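Local coordinates for transcriptional regulatory protein (Chlamydia trachomatis, PDB 3Q7S), which may act as a global activator of transcription and, in the full-length protein, binds a repeated DNA element in its own promoter, probably switching on its own gene, at residues A[14-19]-A[46-51]; A[29-34]-A[104-109]. All blocks are in the same frame, centred on the assembly; numbering follows the deposited sequence.

Interaction 1 of 2, residues A[14-19]-A[46-51]; sequences HVLLVS and KQELSA
Strand 13-18 of the CheY-like receiver sheet shows how one face of a strand can be covered by a loop: H14, L16 and V18 turn to the chain 46-51, which runs on from strand 37-42 towards strand 51-57. H14 carries much of the contact. With CG anti to the backbone N (chi1 175°), its ring stands out from the strand, and its edge faces the loop. There the carboxylate of E48 arrives nearly in the ring plane, the two flat groups only 24° apart, and OE1 lies 2.9 Å from H14 CE1. This carbon lies between the two ring nitrogens, so its C-H is probably polarised enough to make a carboxylate oxygen a suitable neighbour. S50 OG comes in obliquely, 3.0 Å from H14 ND1, while the backbone amide A51 N sits near the ring plane, 3.5 Å from ND1. The other ring nitrogen, NE2, is hydrogen-bonded to OG1 of T40 on the adjoining strand, a bond that limits the rotation of the ring. A type I turn from E48 to A51, closed by A51 N donating to E48 O over 2.9 Å, sets the path of the loop here. Further along, the contact becomes apolar: L16 CD2 touches K46 CG at 3.6 Å, the leucine meeting the lysine's aliphatic part at about a right angle. K46 NZ makes a long ion pair with E48 OE2, 3.8 Å away. V18 CG2 adds a looser touch, 4.3 Å from K46 N. On the other face V15 packs on I112 and L116 of helix 105-118. In a canonical receiver a helix links the second and third strands; here the crossover is a short loop without one, laid along strand 13-18 in the parallel sheet of a flavodoxin-like fold.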
# COMPACT_ATOMS: atom_id res chain seq x y z
N HIS A 14 12.39 -12.61 5.99
CA HIS A 14 12.96 -12.75 4.66
C HIS A 14 12.07 -12.06 3.59
O HIS A 14 10.88 -12.33 3.44
CB HIS A 14 13.19 -14.23 4.25
CG HIS A 14 13.67 -14.36 2.84
ND1 HIS A 14 13.22 -15.35 1.96
CD2 HIS A 14 14.55 -13.61 2.13
CE1 HIS A 14 13.83 -15.21 0.80
NE2 HIS A 14 14.64 -14.16 0.86
N VAL A 15 12.71 -11.18 2.84
CA VAL A 15 12.08 -10.39 1.84
C VAL A 15 12.73 -10.79 0.50
O VAL A 15 13.94 -10.73 0.37
CB VAL A 15 12.33 -8.88 2.13
CG1 VAL A 15 11.76 -8.05 1.03
CG2 VAL A 15 11.74 -8.49 3.46
N LEU A 16 11.92 -11.24 -0.45
CA LEU A 16 12.40 -11.43 -1.82
C LEU A 16 11.96 -10.28 -2.70
O LEU A 16 10.76 -9.98 -2.80
CB LEU A 16 11.84 -12.72 -2.39
CG LEU A 16 12.18 -13.05 -3.84
CD1 LEU A 16 13.72 -13.31 -4.13
CD2 LEU A 16 11.33 -14.22 -4.23
N LEU A 17 12.93 -9.62 -3.33
CA LEU A 17 12.64 -8.59 -4.29
C LEU A 17 12.69 -9.28 -5.66
O LEU A 17 13.67 -9.86 -5.99
CB LEU A 17 13.70 -7.47 -4.24
CG LEU A 17 13.50 -6.34 -5.27
CD1 LEU A 17 12.28 -5.53 -4.92
CD2 LEU A 17 14.70 -5.44 -5.45
N VAL A 18 11.59 -9.24 -6.41
CA VAL A 18 11.60 -9.61 -7.84
C VAL A 18 11.71 -8.36 -8.67
O VAL A 18 10.74 -7.63 -8.87
CB VAL A 18 10.36 -10.42 -8.23
CG1 VAL A 18 10.41 -10.80 -9.72
CG2 VAL A 18 10.28 -11.67 -7.36
N SER A 19 12.92 -8.12 -9.18
CA SER A 19 13.22 -6.88 -9.86
C SER A 19 14.54 -7.04 -10.59
O SER A 19 15.36 -7.85 -10.18
CB SER A 19 13.32 -5.72 -8.86
OG SER A 19 13.51 -4.48 -9.52
N LYS A 46 8.36 -15.40 -8.24
CA LYS A 46 8.26 -16.62 -7.50
C LYS A 46 7.99 -16.32 -6.04
O LYS A 46 7.97 -15.19 -5.64
CB LYS A 46 9.59 -17.38 -7.59
CG LYS A 46 10.73 -16.71 -6.75
CD LYS A 46 12.12 -17.24 -7.16
CE LYS A 46 12.24 -18.59 -6.61
NZ LYS A 46 13.55 -19.25 -6.87
N GLN A 47 7.78 -17.36 -5.25
CA GLN A 47 7.88 -17.23 -3.81
C GLN A 47 8.95 -18.21 -3.37
O GLN A 47 9.34 -19.08 -4.16
CB GLN A 47 6.56 -17.58 -3.16
CG GLN A 47 5.45 -16.69 -3.63
CD GLN A 47 4.22 -16.74 -2.79
OE1 GLN A 47 3.96 -17.73 -2.03
NE2 GLN A 47 3.39 -15.70 -2.94
N GLU A 48 9.46 -18.03 -2.14
CA GLU A 48 10.31 -19.03 -1.52
C GLU A 48 9.71 -19.47 -0.19
O GLU A 48 8.91 -18.77 0.39
CB GLU A 48 11.71 -18.49 -1.34
CG GLU A 48 12.36 -18.22 -2.67
CD GLU A 48 13.72 -17.53 -2.59
OE1 GLU A 48 14.02 -16.90 -1.57
OE2 GLU A 48 14.48 -17.62 -3.57
N LEU A 49 10.04 -20.70 0.21
CA LEU A 49 9.55 -21.28 1.41
C LEU A 49 9.75 -20.36 2.59
O LEU A 49 8.90 -20.29 3.43
CB LEU A 49 10.24 -22.62 1.66
CG LEU A 49 9.76 -23.77 0.79
CD1 LEU A 49 10.65 -25.05 0.99
CD2 LEU A 49 8.24 -24.08 1.02
N SER A 50 10.88 -19.66 2.63
CA SER A 50 11.19 -18.79 3.76
C SER A 50 10.64 -17.38 3.56
O SER A 50 10.65 -16.60 4.53
CB SER A 50 12.71 -18.75 4.04
OG SER A 50 13.41 -18.19 2.94
N ALA A 51 10.16 -17.05 2.35
CA ALA A 51 9.64 -15.67 2.09
C ALA A 51 8.45 -15.28 2.98
O ALA A 51 7.38 -15.85 2.86
CB ALA A 51 9.27 -15.45 0.60

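Interaction 2 of 2, residues A[29-34]-A[104-109]; sequences KELLNP and TPRILK. With I3C (5-amino-2,4,6-triiodobenzene-1,3-dicarboxylic acid), chain C.
The carbonyl oxygen of L31 is approached by both a lysine chain and an iodine atom. K109 CE lies 3.5 Å from L31 O, and I2 of the bound triiodobenzene compound comes to 2.8 Å from the same oxygen. The C4-I2 bond points almost straight at it, about 177° at the iodine, the geometry expected of a halogen bond. Such iodinated compounds serve crystallographers as heavy-atom labels, so this partner says little about the protein's own role.

The K109 chain leaves the helix with CG anti to its backbone N, which brings CG against L31 CB at 3.7 Å. The bend at chi2 (-73°) then carries CD and CE past the L31 carbonyl. L32 meets the same carbon from a direction roughly square to that of L31, its CG 3.9 Å from K109 CG, so two consecutive leucines flank a corner of the lysine's stem.

In the receiver fold the first and last helices share one face of the sheet, and this contact joins the turn that ends helix 22-29 to the opening turn of helix 105-118. L31 CD1 reaches over the start of the latter, 4.1 Å from P105 CB and 4.0 Å from R106 CG. P105 also packs on Q27 and T28 of the first helix. T104 is the N-cap: its OG1 accepts from I107 N over 3.1 Å with an almost straight bond of 172°, and also hydrogen-bonds to E85 of the second subunit. The guanidinium of R106 turns to that subunit too, where NH1 forms a salt bridge with E86.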
# COMPACT_ATOMS: atom_id res chain seq x y z
N LYS A 29 18.71 -2.79 0.73
CA LYS A 29 19.22 -3.79 1.65
C LYS A 29 20.13 -3.17 2.78
O LYS A 29 20.00 -3.51 3.94
CB LYS A 29 19.98 -4.80 0.85
CG LYS A 29 20.50 -5.94 1.60
CD LYS A 29 21.24 -6.89 0.65
CE LYS A 29 22.02 -7.88 1.47
NZ LYS A 29 22.79 -8.84 0.64
N GLU A 30 21.02 -2.26 2.41
CA GLU A 30 21.92 -1.69 3.38
C GLU A 30 21.18 -0.72 4.31
O GLU A 30 21.74 -0.29 5.31
CB GLU A 30 23.07 -0.97 2.64
CG GLU A 30 22.69 0.42 2.16
CD GLU A 30 23.57 0.97 1.04
OE1 GLU A 30 23.13 2.00 0.45
OE2 GLU A 30 24.67 0.38 0.75
N LEU A 31 19.93 -0.37 4.01
CA LEU A 31 19.18 0.47 4.94
C LEU A 31 18.36 -0.38 5.88
O LEU A 31 17.86 0.10 6.88
CB LEU A 31 18.28 1.48 4.25
CG LEU A 31 18.97 2.56 3.42
CD1 LEU A 31 17.96 3.38 2.60
CD2 LEU A 31 19.81 3.49 4.29
N LEU A 32 18.17 -1.63 5.58
CA LEU A 32 17.42 -2.46 6.49
C LEU A 32 18.36 -3.16 7.42
O LEU A 32 19.39 -3.70 6.98
CB LEU A 32 16.63 -3.53 5.74
CG LEU A 32 15.37 -3.03 5.04
CD1 LEU A 32 15.10 -4.00 3.91
CD2 LEU A 32 14.16 -2.92 6.02
N ASN A 33 18.00 -3.20 8.70
CA ASN A 33 18.81 -3.91 9.68
C ASN A 33 18.80 -5.42 9.50
O ASN A 33 17.76 -6.04 9.68
CB ASN A 33 18.32 -3.58 11.08
CG ASN A 33 19.20 -4.18 12.15
OD1 ASN A 33 19.80 -5.24 11.97
ND2 ASN A 33 19.28 -3.51 13.27
N PRO A 34 19.95 -6.01 9.14
CA PRO A 34 20.11 -7.45 8.91
C PRO A 34 19.60 -8.34 9.99
O PRO A 34 19.31 -9.48 9.68
CB PRO A 34 21.63 -7.64 8.79
CG PRO A 34 22.23 -6.32 8.96
CD PRO A 34 21.16 -5.29 8.74
N THR A 104 12.32 5.30 -4.06
CA THR A 104 13.69 5.40 -3.60
C THR A 104 14.01 4.32 -2.60
O THR A 104 13.10 3.78 -1.94
CB THR A 104 13.95 6.72 -2.84
OG1 THR A 104 13.11 6.75 -1.69
CG2 THR A 104 13.69 7.95 -3.71
N PRO A 105 15.30 4.00 -2.45
CA PRO A 105 15.69 3.06 -1.39
C PRO A 105 15.02 3.38 -0.03
O PRO A 105 14.51 2.48 0.59
CB PRO A 105 17.20 3.22 -1.38
CG PRO A 105 17.52 3.51 -2.82
CD PRO A 105 16.47 4.48 -3.21
N ARG A 106 15.01 4.64 0.41
CA ARG A 106 14.36 5.03 1.67
C ARG A 106 12.85 4.69 1.76
O ARG A 106 12.36 4.18 2.76
CB ARG A 106 14.55 6.56 1.87
CG ARG A 106 16.00 6.89 2.25
CD ARG A 106 16.26 8.38 2.55
NE ARG A 106 15.52 8.86 3.71
CZ ARG A 106 14.90 10.04 3.77
NH1 ARG A 106 14.91 10.85 2.70
NH2 ARG A 106 14.24 10.40 4.87
N ILE A 107 12.11 5.03 0.72
CA ILE A 107 10.70 4.64 0.61
C ILE A 107 10.57 3.11 0.71
O ILE A 107 9.79 2.57 1.49
CB ILE A 107 10.11 5.20 -0.69
CG1 ILE A 107 10.15 6.74 -0.62
CG2 ILE A 107 8.65 4.66 -0.95
CD1 ILE A 107 9.66 7.40 -1.78
N LEU A 108 11.36 2.40 -0.06
CA LEU A 108 11.18 0.97 -0.07
C LEU A 108 11.47 0.32 1.29
O LEU A 108 10.70 -0.50 1.80
CB LEU A 108 11.98 0.32 -1.21
CG LEU A 108 11.74 -1.17 -1.34
CD1 LEU A 108 10.22 -1.51 -1.51
CD2 LEU A 108 12.61 -1.68 -2.46
N LYS A 109 12.56 0.74 1.91
CA LYS A 109 12.89 0.30 3.27
C LYS A 109 11.71 0.51 4.25
O LYS A 109 11.31 -0.41 4.96
CB LYS A 109 14.17 1.08 3.66
CG LYS A 109 14.76 0.85 5.04
CD LYS A 109 13.93 1.51 6.11
CE LYS A 109 14.65 1.43 7.48
NZ LYS A 109 13.92 2.25 8.46
I3 I3C C . 23.42 -1.43 13.19
I2 I3C C . 19.17 0.34 9.33
I1 I3C C . 19.34 2.76 14.95
O8 I3C C . 22.82 1.60 15.27
O9 I3C C . 21.52 -0.04 16.02
C10 I3C C . 18.37 2.24 11.94
N13 I3C C . 21.81 -1.32 10.50
C1 I3C C . 21.28 0.64 13.81
C6 I3C C . 21.80 -0.25 12.79
C5 I3C C . 21.22 -0.37 11.47
C4 I3C C . 20.06 0.47 11.19
C3 I3C C . 19.53 1.39 12.19
C2 I3C C . 20.12 1.48 13.51
C7 I3C C . 21.93 0.73 15.14
O11 I3C C . 18.53 3.29 11.27
O12 I3C C . 17.32 1.88 12.49

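Overall arrangement
Read from the N terminus, the chain enters interaction 1 on strand 13-18, passes through helix 22-29 into the turn used by interaction 2, and builds strand 37-42 before the loop 46-51 returns to the first strand, closing interaction 1. Interaction 2 stays open until residues 104-109, after the remaining strands and helix 85-93. The two closures therefore cross instead of nesting. Their centres are 16 Å apart and their nearest atoms about 5 Å, without touching. One ties the second crossover to an inner strand of the sheet; the other joins the first helix's end to the last helix, beside the interface with the second subunit.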